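PDB 5IZ5: cytosolic phospholipase A2 delta from Homo sapiens, which hydrolyses glycerophospholipids at the sn-2 position in a calcium-dependent manner, with a preference for linoleic acid there. Local coordinates for residues L313-D318 against A803-L808; L349-L354 against N792-Q797; D356-F361 against Q460-L465; F288-E293 against M663-R668. The protein carries 3 engineered substitutions. All coordinates share one frame; numbering follows the deposited sequence.

All four contacts lie in the catalytic part of the enzyme and away from its annotated sites. Contacts 1 and 2 are neighbours, their centres about 16 Å apart; the successive helices 779-794 and 797-810 supply one segment to each, and Leu804 CD1 packs on Leu354 CD2 at 3.9 Å. Contact 3 adjoins contact 2 in sequence, where helix 335-351 gives way to strand 360-363, which leads to the nucleophile Ser365. Contact 4 lies about 14 Å from contact 3, centre to centre, and touches it: Tyr360 CZ is 3.5 Å from Arg668 CD. A sulfate ion, probably from the crystallisation liquor, sits at contact 4. Contacts 2 and 4 are about 28 Å apart between centres.

Contact 1. Residues L313-D318 against A803-L808; sequences LQLDRD and ALRTAL
A small apolar contact, edged by one arginine, joins Leu313 and Leu315 to Leu804, Arg805 and Leu808, where the end of helix 292-313 and the loop after it meet the last helix of the chain, 797-810. Arg805 does most of the polar work. Its chain runs extended from CG to NE, antiparallel to the side chain of Leu313, and the last torsion (chi4 -76°) turns the guanidinium so that one face lies against that leucine. Leu313 CG stands 3.9 Å above the guanidinium plane, over its centre. From there Arg805 NH2 reaches Leu313 O at 2.7 Å, a short but bent and therefore weak hydrogen bond with 130° at the hydrogen. The CD2 methyl of Leu313 packs on Leu804 CB at 4.2 Å. One turn along the helix, Leu808 and Leu315 extend toward each other tip to tip, and Leu315 CD1 and CD2 each lie 3.9 Å from Leu808 CD2. Leu319, Glu323 and Pro325 add further contacts to Leu808, while Leu804 also rests on Leu672 of strand 672-676, so the final helix is held between this loop and the mixed sheet. Leu313 O lies close to the C-terminal end of helix 292-313, where backbone carbonyls accumulate partial negative charge; the nearby guanidinium probably offsets some of it, although the single bond is weak and most of the contact is apolar.

Contact 2. Residues L349-L354 against N792-Q797; sequences LQKLGL and NVQTSQ
Leu352 packs against Gln794 and Gln797, its CB directed toward 792-797. CB and CG act as a stem that brings the two methyls forward, CG standing beside the backbone N (chi1 -61°) and anti to the carbonyl carbon. At the tip the branches part company. CD1 faces the backbone side of the partner, 4.1 Å from Val793 O and equally near Gln797 CB. CD2 meets the amide end of Gln797, 3.7 Å from its CD, and the stem of Gln794, 4.0 Å from its CG. Both backbones here are leaving a helix. Helix 335-351, the crossover of a beta-alpha-beta unit between the parallel strands 327-331 and 360-363, begins at the substrate-binding pair Gly334 and Gly335 and closes in a Schellman motif whose positive phi falls on Gly353. On the other side, a type I turn from Gln794 to Gln797 links helix 779-794 to helix 797-810, and Ser796 OG reaches back to Asn792 O in a 2.6 Å hydrogen bond nearly along the C=O axis. Deeper in, Leu349 CD2 meets Val793 CG1 at 4.0 Å, their side chains crossing at about a right angle, with Phe676 of strand 672-676 against both. On the exposed side, the extended chain of Lys351 crosses Gln794, Lys351 CD lying 3.2 Å from Gln794 NE2, then goes on to a long, weak ion pair with Asp790.

Contact 3. Residues D356-F361 against Q460-L465; sequences DCVTYF and QNPLPL
Thr359, Phe361, Leu463 and Leu465 join two parallel strands, 360-363 and 463-471, through three backbone hydrogen bonds. Leu463 uses both its polar backbone atoms: its N gives to Thr359 O at 2.9 Å, and its O takes the N-H of Phe361. Leu465 N then closes on Phe361 O at 2.7 Å, fairly straight at 159°, and the same oxygen also receives a CA-H contact from Pro464. On its other edge the first strand bonds to strand 327-331, where Tyr360 pairs with Val327 and Ile329. Carbonyls beside this pairing are also met: Val358 O by Arg301 and Pro462 O by the hydroxyl of Tyr375. A water donates to Asp356 OD1 at 2.8 Å and weakly to Gln460 O, and Gln382 NE2 bonds to both acceptors as well. Tyr360 and Leu463 lie side by side, Leu463 CD2 in the ring plane, 3.6 Å from Tyr360 CE1; Thr359 CG2 covers one ring face and Glu294 takes the hydroxyl. Strand 360-363, which runs on to the nucleophile Ser365, thus lies bonded along both edges, and its buried polar backbone is well matched.

Contact 4. Residues F288-E293 against M663-R668; sequences FNLCAE and MFRPGR. With SO4 (sulfate ion), chain N.
Leu290 packs against Arg665 and Arg668. Its CD2 methyl sits over one face of the Arg665 guanidinium, 4.0 Å from NE, and also meets Arg668 CG at 3.9 Å. The CD1 methyl instead reaches the backbone, with Gly667 O 3.6 Å away. Arg665 extends from CG to NE with CG anti to the backbone N (chi1 178°), which lets its tip arrive beside residues 288-293: NH2 makes a weak, bent hydrogen bond to Asn289 O at 3.3 Å. Arg668 is bent at chi2 (-139°), folding its guanidinium under the extended neighbour so that Arg665 CD stands 3.4 Å above its plane, offset toward the rim. Carboxylates share the charge: Glu491 and Glu486 bind Arg665, Glu486 and Glu294 bind Arg668, and Phe500 makes a cation-pi contact with Arg665. The backbone between the two arginines is a type II beta turn, with proline and glycine in its two central places, as is classic for this turn. It belongs to the loop leading into strand 672-676, and it meets the residues just ahead of helix 292-313, for which Cys291 is the N-cap. The ring of Pro666 brings CB to 3.4 Å from Phe288 O and also touches Asp624 of helix 623-628. A water takes the N-H of Leu290 at 3.1 Å and donates weakly to Pro666 O. A sulfate ion, probably from the crystallisation liquor, accepts two weak bonds from Gly667 N, the nearer to O4 at 3.0 Å.

Contact 1. Residues L313-D318 against A803-L808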
# COMPACT_ATOMS: atom_id res chain seq x y z
N LEU B 313 -10.16 -36.41 -7.45
CA LEU B 313 -9.92 -36.95 -8.79
C LEU B 313 -9.86 -38.48 -8.81
O LEU B 313 -9.65 -39.07 -9.87
CB LEU B 313 -8.64 -36.34 -9.37
CG LEU B 313 -8.74 -35.04 -10.17
CD1 LEU B 313 -9.91 -34.16 -9.75
CD2 LEU B 313 -7.44 -34.25 -10.08
N GLN B 314 -10.04 -39.12 -7.65
CA GLN B 314 -9.93 -40.57 -7.53
C GLN B 314 -8.63 -41.05 -8.16
O GLN B 314 -8.64 -41.94 -9.01
CB GLN B 314 -11.15 -41.26 -8.17
CG GLN B 314 -12.48 -40.95 -7.48
CD GLN B 314 -12.60 -41.59 -6.11
OE1 GLN B 314 -11.98 -41.13 -5.14
NE2 GLN B 314 -13.38 -42.66 -6.02
N LEU B 315 -7.52 -40.45 -7.74
CA LEU B 315 -6.21 -40.72 -8.34
C LEU B 315 -5.65 -42.06 -7.91
O LEU B 315 -5.68 -42.42 -6.72
CB LEU B 315 -5.20 -39.62 -7.98
CG LEU B 315 -5.45 -38.20 -8.49
CD1 LEU B 315 -4.39 -37.25 -7.96
CD2 LEU B 315 -5.49 -38.15 -10.01
N ASP B 316 -5.12 -42.78 -8.90
CA ASP B 316 -4.39 -44.03 -8.71
C ASP B 316 -3.44 -43.94 -7.51
O ASP B 316 -3.65 -44.60 -6.48
CB ASP B 316 -3.62 -44.37 -10.00
CG ASP B 316 -3.26 -43.13 -10.83
OD1 ASP B 316 -4.16 -42.56 -11.49
OD2 ASP B 316 -2.08 -42.71 -10.82
N ARG B 317 -2.41 -43.12 -7.63
CA ARG B 317 -1.36 -43.05 -6.62
C ARG B 317 -1.34 -41.74 -5.83
O ARG B 317 -2.20 -40.85 -5.99
CB ARG B 317 0.00 -43.32 -7.27
CG ARG B 317 0.88 -44.26 -6.43
CD ARG B 317 1.61 -45.28 -7.26
NE ARG B 317 2.96 -44.88 -7.66
CZ ARG B 317 3.63 -45.35 -8.72
NH1 ARG B 317 3.08 -46.24 -9.55
NH2 ARG B 317 4.86 -44.91 -8.96
N ASP B 318 -0.37 -41.66 -4.93
CA ASP B 318 -0.15 -40.47 -4.14
C ASP B 318 0.69 -39.47 -4.91
O ASP B 318 1.65 -39.84 -5.59
CB ASP B 318 0.54 -40.84 -2.83
CG ASP B 318 -0.33 -41.70 -1.95
OD1 ASP B 318 0.22 -42.62 -1.31
OD2 ASP B 318 -1.57 -41.46 -1.92
N ALA B 803 -10.18 -29.08 -15.19
CA ALA B 803 -9.09 -28.10 -15.11
C ALA B 803 -8.04 -28.57 -14.12
O ALA B 803 -6.84 -28.44 -14.37
CB ALA B 803 -9.62 -26.74 -14.72
N LEU B 804 -8.49 -29.13 -13.00
CA LEU B 804 -7.57 -29.70 -12.02
C LEU B 804 -6.73 -30.82 -12.63
O LEU B 804 -5.52 -30.88 -12.38
CB LEU B 804 -8.33 -30.21 -10.79
CG LEU B 804 -8.82 -29.12 -9.84
CD1 LEU B 804 -9.85 -29.67 -8.86
CD2 LEU B 804 -7.67 -28.48 -9.09
N ARG B 805 -7.35 -31.68 -13.44
CA ARG B 805 -6.62 -32.75 -14.13
C ARG B 805 -5.58 -32.18 -15.09
O ARG B 805 -4.45 -32.65 -15.12
CB ARG B 805 -7.56 -33.67 -14.90
CG ARG B 805 -8.36 -34.61 -14.02
CD ARG B 805 -9.12 -35.64 -14.82
NE ARG B 805 -9.90 -36.50 -13.93
CZ ARG B 805 -9.40 -37.49 -13.19
NH1 ARG B 805 -8.10 -37.78 -13.21
NH2 ARG B 805 -10.21 -38.20 -12.41
N THR B 806 -5.97 -31.17 -15.86
CA THR B 806 -5.04 -30.51 -16.78
C THR B 806 -3.91 -29.83 -16.02
O THR B 806 -2.75 -29.94 -16.40
CB THR B 806 -5.76 -29.46 -17.64
OG1 THR B 806 -6.93 -30.04 -18.23
CG2 THR B 806 -4.84 -28.96 -18.74
N ALA B 807 -4.25 -29.14 -14.93
CA ALA B 807 -3.26 -28.50 -14.08
C ALA B 807 -2.27 -29.53 -13.57
O ALA B 807 -1.06 -29.28 -13.52
CB ALA B 807 -3.93 -27.79 -12.91
N LEU B 808 -2.79 -30.70 -13.19
CA LEU B 808 -1.97 -31.80 -12.71
C LEU B 808 -1.00 -32.28 -13.80
O LEU B 808 0.19 -32.39 -13.56
CB LEU B 808 -2.86 -32.96 -12.25
CG LEU B 808 -2.22 -34.04 -11.38
CD1 LEU B 808 -1.66 -33.45 -10.10
CD2 LEU B 808 -3.26 -35.11 -11.06

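Contact 2. Residues L349-L354 against N792-Q797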
# COMPACT_ATOMS: atom_id res chain seq x y z
N LEU B 349 -17.50 -24.95 -2.94
CA LEU B 349 -16.19 -25.59 -2.98
C LEU B 349 -16.00 -26.54 -1.80
O LEU B 349 -15.36 -27.58 -1.94
CB LEU B 349 -15.06 -24.56 -3.03
CG LEU B 349 -14.96 -23.71 -4.31
CD1 LEU B 349 -13.95 -22.58 -4.11
CD2 LEU B 349 -14.58 -24.55 -5.52
N GLN B 350 -16.55 -26.18 -0.65
CA GLN B 350 -16.48 -27.03 0.53
C GLN B 350 -17.25 -28.32 0.30
O GLN B 350 -16.72 -29.41 0.48
CB GLN B 350 -17.02 -26.31 1.77
CG GLN B 350 -16.73 -27.04 3.07
CD GLN B 350 -17.21 -26.29 4.30
OE1 GLN B 350 -18.37 -25.88 4.37
NE2 GLN B 350 -16.32 -26.11 5.27
N LYS B 351 -18.51 -28.19 -0.10
CA LYS B 351 -19.38 -29.33 -0.36
C LYS B 351 -18.79 -30.28 -1.41
O LYS B 351 -18.90 -31.49 -1.27
CB LYS B 351 -20.76 -28.87 -0.81
CG LYS B 351 -21.60 -28.29 0.32
CD LYS B 351 -22.93 -27.80 -0.23
CE LYS B 351 -23.85 -27.27 0.86
NZ LYS B 351 -25.08 -26.69 0.27
N LEU B 352 -18.17 -29.72 -2.44
CA LEU B 352 -17.51 -30.52 -3.47
C LEU B 352 -16.18 -31.10 -3.02
O LEU B 352 -15.55 -31.86 -3.77
CB LEU B 352 -17.27 -29.68 -4.72
CG LEU B 352 -18.49 -29.10 -5.45
CD1 LEU B 352 -18.01 -28.31 -6.66
CD2 LEU B 352 -19.47 -30.19 -5.87
N GLY B 353 -15.72 -30.75 -1.82
CA GLY B 353 -14.42 -31.19 -1.32
C GLY B 353 -13.26 -30.57 -2.06
O GLY B 353 -12.15 -31.10 -2.02
N LEU B 354 -13.48 -29.44 -2.73
CA LEU B 354 -12.43 -28.80 -3.53
C LEU B 354 -11.78 -27.60 -2.85
O LEU B 354 -10.74 -27.12 -3.31
CB LEU B 354 -12.99 -28.41 -4.90
CG LEU B 354 -13.52 -29.57 -5.74
CD1 LEU B 354 -14.15 -29.04 -7.02
CD2 LEU B 354 -12.43 -30.56 -6.09
N ASN B 792 -24.13 -22.22 -9.02
CA ASN B 792 -23.27 -21.95 -10.18
C ASN B 792 -21.92 -22.64 -10.12
O ASN B 792 -21.37 -23.02 -11.15
CB ASN B 792 -23.04 -20.45 -10.37
CG ASN B 792 -24.26 -19.74 -10.89
OD1 ASN B 792 -25.31 -20.35 -11.10
ND2 ASN B 792 -24.13 -18.44 -11.12
N VAL B 793 -21.38 -22.80 -8.92
CA VAL B 793 -20.12 -23.52 -8.77
C VAL B 793 -20.36 -25.03 -8.78
O VAL B 793 -19.64 -25.76 -9.45
CB VAL B 793 -19.37 -23.07 -7.50
CG1 VAL B 793 -18.24 -24.03 -7.15
CG2 VAL B 793 -18.81 -21.66 -7.71
N GLN B 794 -21.37 -25.50 -8.05
CA GLN B 794 -21.69 -26.93 -8.02
C GLN B 794 -21.98 -27.49 -9.41
O GLN B 794 -21.42 -28.52 -9.81
CB GLN B 794 -22.85 -27.23 -7.07
CG GLN B 794 -22.39 -27.40 -5.63
CD GLN B 794 -23.54 -27.62 -4.67
OE1 GLN B 794 -24.71 -27.55 -5.05
NE2 GLN B 794 -23.22 -27.88 -3.41
N THR B 795 -22.81 -26.80 -10.18
CA THR B 795 -23.10 -27.20 -11.55
C THR B 795 -21.87 -27.18 -12.47
O THR B 795 -21.92 -27.72 -13.57
CB THR B 795 -24.18 -26.32 -12.18
OG1 THR B 795 -24.79 -27.03 -13.27
CG2 THR B 795 -23.58 -25.04 -12.69
N SER B 796 -20.79 -26.53 -12.05
CA SER B 796 -19.56 -26.48 -12.84
C SER B 796 -18.52 -27.48 -12.35
O SER B 796 -17.36 -27.43 -12.76
CB SER B 796 -18.97 -25.07 -12.78
OG SER B 796 -19.94 -24.10 -13.08
N GLN B 797 -18.93 -28.38 -11.46
CA GLN B 797 -18.02 -29.35 -10.86
C GLN B 797 -17.16 -30.03 -11.91
O GLN B 797 -15.94 -30.14 -11.74
CB GLN B 797 -18.80 -30.41 -10.07
CG GLN B 797 -17.92 -31.44 -9.40
CD GLN B 797 -18.71 -32.48 -8.63
OE1 GLN B 797 -19.91 -32.66 -8.85
NE2 GLN B 797 -18.05 -33.17 -7.71

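Contact 3. Residues D356-F361 against Q460-L465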
# COMPACT_ATOMS: atom_id res chain seq x y z
N ASP B 356 -10.27 -27.71 -0.03
CA ASP B 356 -8.99 -28.25 0.44
C ASP B 356 -7.92 -28.35 -0.65
O ASP B 356 -6.75 -28.57 -0.34
CB ASP B 356 -9.18 -29.63 1.09
CG ASP B 356 -9.93 -29.57 2.42
OD1 ASP B 356 -9.97 -28.50 3.06
OD2 ASP B 356 -10.48 -30.61 2.84
N CYS B 357 -8.31 -28.22 -1.91
CA CYS B 357 -7.36 -28.18 -3.02
C CYS B 357 -6.81 -26.77 -3.30
O CYS B 357 -5.94 -26.61 -4.15
CB CYS B 357 -7.99 -28.74 -4.29
SG CYS B 357 -8.65 -30.42 -4.14
N VAL B 358 -7.31 -25.75 -2.60
CA VAL B 358 -6.94 -24.36 -2.87
C VAL B 358 -5.77 -23.91 -2.00
O VAL B 358 -5.82 -24.05 -0.78
CB VAL B 358 -8.13 -23.41 -2.64
CG1 VAL B 358 -7.74 -21.96 -2.91
CG2 VAL B 358 -9.31 -23.81 -3.51
N THR B 359 -4.73 -23.37 -2.63
CA THR B 359 -3.56 -22.86 -1.91
C THR B 359 -3.70 -21.38 -1.55
O THR B 359 -3.44 -20.99 -0.41
CB THR B 359 -2.27 -23.09 -2.72
OG1 THR B 359 -2.03 -24.50 -2.82
CG2 THR B 359 -1.06 -22.44 -2.04
N TYR B 360 -4.12 -20.56 -2.52
CA TYR B 360 -4.20 -19.11 -2.35
C TYR B 360 -5.62 -18.58 -2.49
O TYR B 360 -6.42 -19.09 -3.27
CB TYR B 360 -3.32 -18.43 -3.38
CG TYR B 360 -1.83 -18.65 -3.18
CD1 TYR B 360 -1.18 -18.17 -2.06
CD2 TYR B 360 -1.08 -19.32 -4.14
CE1 TYR B 360 0.18 -18.36 -1.88
CE2 TYR B 360 0.28 -19.51 -3.98
CZ TYR B 360 0.91 -19.04 -2.85
OH TYR B 360 2.26 -19.20 -2.68
N PHE B 361 -5.92 -17.52 -1.74
CA PHE B 361 -7.26 -16.93 -1.72
C PHE B 361 -7.09 -15.40 -1.68
O PHE B 361 -6.78 -14.84 -0.63
CB PHE B 361 -8.03 -17.49 -0.51
CG PHE B 361 -9.45 -17.01 -0.37
CD1 PHE B 361 -10.08 -16.21 -1.32
CD2 PHE B 361 -10.19 -17.39 0.75
CE1 PHE B 361 -11.39 -15.79 -1.14
CE2 PHE B 361 -11.49 -16.98 0.93
CZ PHE B 361 -12.10 -16.18 -0.02
N GLN B 460 -4.23 -25.66 7.20
CA GLN B 460 -5.63 -26.10 7.20
C GLN B 460 -6.59 -25.15 6.47
O GLN B 460 -7.78 -25.45 6.35
CB GLN B 460 -6.12 -26.33 8.64
CG GLN B 460 -6.40 -25.07 9.46
CD GLN B 460 -5.17 -24.51 10.16
OE1 GLN B 460 -4.04 -24.72 9.74
NE2 GLN B 460 -5.41 -23.77 11.23
N ASN B 461 -6.08 -24.01 6.02
CA ASN B 461 -6.84 -23.09 5.18
C ASN B 461 -5.91 -22.54 4.10
O ASN B 461 -4.69 -22.64 4.23
CB ASN B 461 -7.41 -21.92 6.00
CG ASN B 461 -8.43 -22.37 7.03
OD1 ASN B 461 -9.56 -22.72 6.70
ND2 ASN B 461 -8.06 -22.30 8.31
N PRO B 462 -6.48 -21.98 3.01
CA PRO B 462 -5.62 -21.30 2.03
C PRO B 462 -5.00 -20.01 2.61
O PRO B 462 -5.53 -19.46 3.57
CB PRO B 462 -6.58 -20.95 0.88
CG PRO B 462 -7.85 -21.69 1.16
CD PRO B 462 -7.90 -21.91 2.64
N LEU B 463 -3.90 -19.55 2.02
CA LEU B 463 -3.30 -18.27 2.41
C LEU B 463 -4.16 -17.12 1.85
O LEU B 463 -4.35 -17.04 0.64
CB LEU B 463 -1.88 -18.15 1.87
CG LEU B 463 -1.18 -16.82 2.20
CD1 LEU B 463 -0.75 -16.77 3.65
CD2 LEU B 463 0.03 -16.60 1.31
N PRO B 464 -4.68 -16.25 2.73
CA PRO B 464 -5.49 -15.12 2.28
C PRO B 464 -4.64 -13.91 1.88
O PRO B 464 -3.71 -13.54 2.60
CB PRO B 464 -6.34 -14.80 3.50
CG PRO B 464 -5.47 -15.15 4.65
CD PRO B 464 -4.56 -16.27 4.20
N LEU B 465 -4.96 -13.32 0.74
CA LEU B 465 -4.23 -12.17 0.21
C LEU B 465 -5.20 -11.02 -0.06
O LEU B 465 -6.11 -11.13 -0.88
CB LEU B 465 -3.50 -12.58 -1.07
CG LEU B 465 -2.41 -13.65 -0.87
CD1 LEU B 465 -2.11 -14.40 -2.15
CD2 LEU B 465 -1.14 -13.03 -0.30
O HOH W 1 -8.74 -26.03 3.24

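Contact 4. Residues F288-E293 against M663-R668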
# COMPACT_ATOMS: atom_id res chain seq x y z
N PHE B 288 12.60 -10.36 -3.45
CA PHE B 288 11.53 -10.59 -4.42
C PHE B 288 11.07 -12.03 -4.50
O PHE B 288 10.52 -12.47 -5.51
CB PHE B 288 11.96 -10.12 -5.80
CG PHE B 288 11.99 -8.64 -5.92
CD1 PHE B 288 10.84 -7.94 -6.23
CD2 PHE B 288 13.16 -7.94 -5.67
CE1 PHE B 288 10.85 -6.58 -6.33
CE2 PHE B 288 13.19 -6.56 -5.77
CZ PHE B 288 12.03 -5.88 -6.10
N ASN B 289 11.29 -12.79 -3.45
CA ASN B 289 10.76 -14.12 -3.40
C ASN B 289 9.93 -14.22 -2.16
O ASN B 289 9.83 -13.26 -1.39
CB ASN B 289 11.88 -15.15 -3.50
CG ASN B 289 12.35 -15.34 -4.94
OD1 ASN B 289 11.65 -15.95 -5.77
ND2 ASN B 289 13.52 -14.81 -5.25
N LEU B 290 9.28 -15.35 -2.01
CA LEU B 290 8.34 -15.54 -0.93
C LEU B 290 9.11 -15.60 0.37
O LEU B 290 10.26 -16.02 0.39
CB LEU B 290 7.53 -16.80 -1.17
CG LEU B 290 6.77 -16.85 -2.50
CD1 LEU B 290 6.00 -18.16 -2.60
CD2 LEU B 290 5.83 -15.66 -2.67
N CYS B 291 8.50 -15.12 1.45
CA CYS B 291 9.15 -15.11 2.74
C CYS B 291 9.14 -16.51 3.34
O CYS B 291 8.34 -17.37 2.94
CB CYS B 291 8.47 -14.13 3.70
SG CYS B 291 6.81 -14.62 4.20
N ALA B 292 10.03 -16.72 4.31
CA ALA B 292 10.20 -18.03 4.95
C ALA B 292 8.88 -18.60 5.44
O ALA B 292 8.59 -19.77 5.21
CB ALA B 292 11.19 -17.93 6.10
N GLU B 293 8.07 -17.77 6.09
CA GLU B 293 6.78 -18.20 6.62
C GLU B 293 5.82 -18.69 5.53
O GLU B 293 5.11 -19.67 5.73
CB GLU B 293 6.13 -17.09 7.44
CG GLU B 293 6.83 -16.76 8.76
CD GLU B 293 6.38 -17.63 9.93
OE1 GLU B 293 5.41 -18.43 9.81
OE2 GLU B 293 7.00 -17.51 10.99
N MET B 663 -1.80 -13.02 -7.43
CA MET B 663 -1.61 -14.30 -8.12
C MET B 663 -0.35 -14.33 -8.99
O MET B 663 0.04 -15.39 -9.45
CB MET B 663 -2.85 -14.66 -8.96
CG MET B 663 -4.13 -14.88 -8.16
SD MET B 663 -3.93 -16.14 -6.88
CE MET B 663 -5.53 -16.15 -6.09
N PHE B 664 0.31 -13.18 -9.20
CA PHE B 664 1.52 -13.11 -10.03
C PHE B 664 2.78 -12.61 -9.32
O PHE B 664 3.77 -12.29 -9.98
CB PHE B 664 1.25 -12.25 -11.27
CG PHE B 664 0.21 -12.84 -12.15
CD1 PHE B 664 0.54 -13.84 -13.04
CD2 PHE B 664 -1.11 -12.43 -12.06
CE1 PHE B 664 -0.42 -14.40 -13.85
CE2 PHE B 664 -2.08 -12.99 -12.86
CZ PHE B 664 -1.74 -13.98 -13.76
N ARG B 665 2.75 -12.54 -8.00
CA ARG B 665 3.98 -12.29 -7.26
C ARG B 665 4.95 -13.44 -7.57
O ARG B 665 4.54 -14.60 -7.60
CB ARG B 665 3.71 -12.23 -5.76
CG ARG B 665 4.96 -12.02 -4.94
CD ARG B 665 4.66 -11.80 -3.47
NE ARG B 665 5.89 -11.70 -2.69
CZ ARG B 665 5.93 -11.49 -1.37
NH1 ARG B 665 4.81 -11.35 -0.66
NH2 ARG B 665 7.11 -11.41 -0.76
N PRO B 666 6.24 -13.11 -7.82
CA PRO B 666 7.22 -14.16 -8.11
C PRO B 666 7.28 -15.25 -7.03
O PRO B 666 7.23 -14.94 -5.84
CB PRO B 666 8.55 -13.40 -8.17
CG PRO B 666 8.17 -12.01 -8.56
CD PRO B 666 6.83 -11.77 -7.93
N GLY B 667 7.36 -16.50 -7.45
CA GLY B 667 7.42 -17.62 -6.52
C GLY B 667 6.10 -18.34 -6.34
O GLY B 667 6.09 -19.51 -5.98
N ARG B 668 4.98 -17.67 -6.59
CA ARG B 668 3.67 -18.27 -6.34
C ARG B 668 3.28 -19.35 -7.37
O ARG B 668 2.64 -20.33 -7.02
CB ARG B 668 2.59 -17.19 -6.21
CG ARG B 668 2.82 -16.27 -5.02
CD ARG B 668 1.55 -15.94 -4.26
NE ARG B 668 1.86 -15.36 -2.96
CZ ARG B 668 1.73 -14.07 -2.63
NH1 ARG B 668 1.27 -13.18 -3.50
NH2 ARG B 668 2.06 -13.67 -1.41
S SO4 N . 8.41 -17.21 -10.75
O1 SO4 N . 6.97 -17.55 -10.67
O2 SO4 N . 8.99 -17.85 -11.95
O3 SO4 N . 8.56 -15.74 -10.87
O4 SO4 N . 9.12 -17.71 -9.54
O HOH W 2 9.73 -16.92 -4.64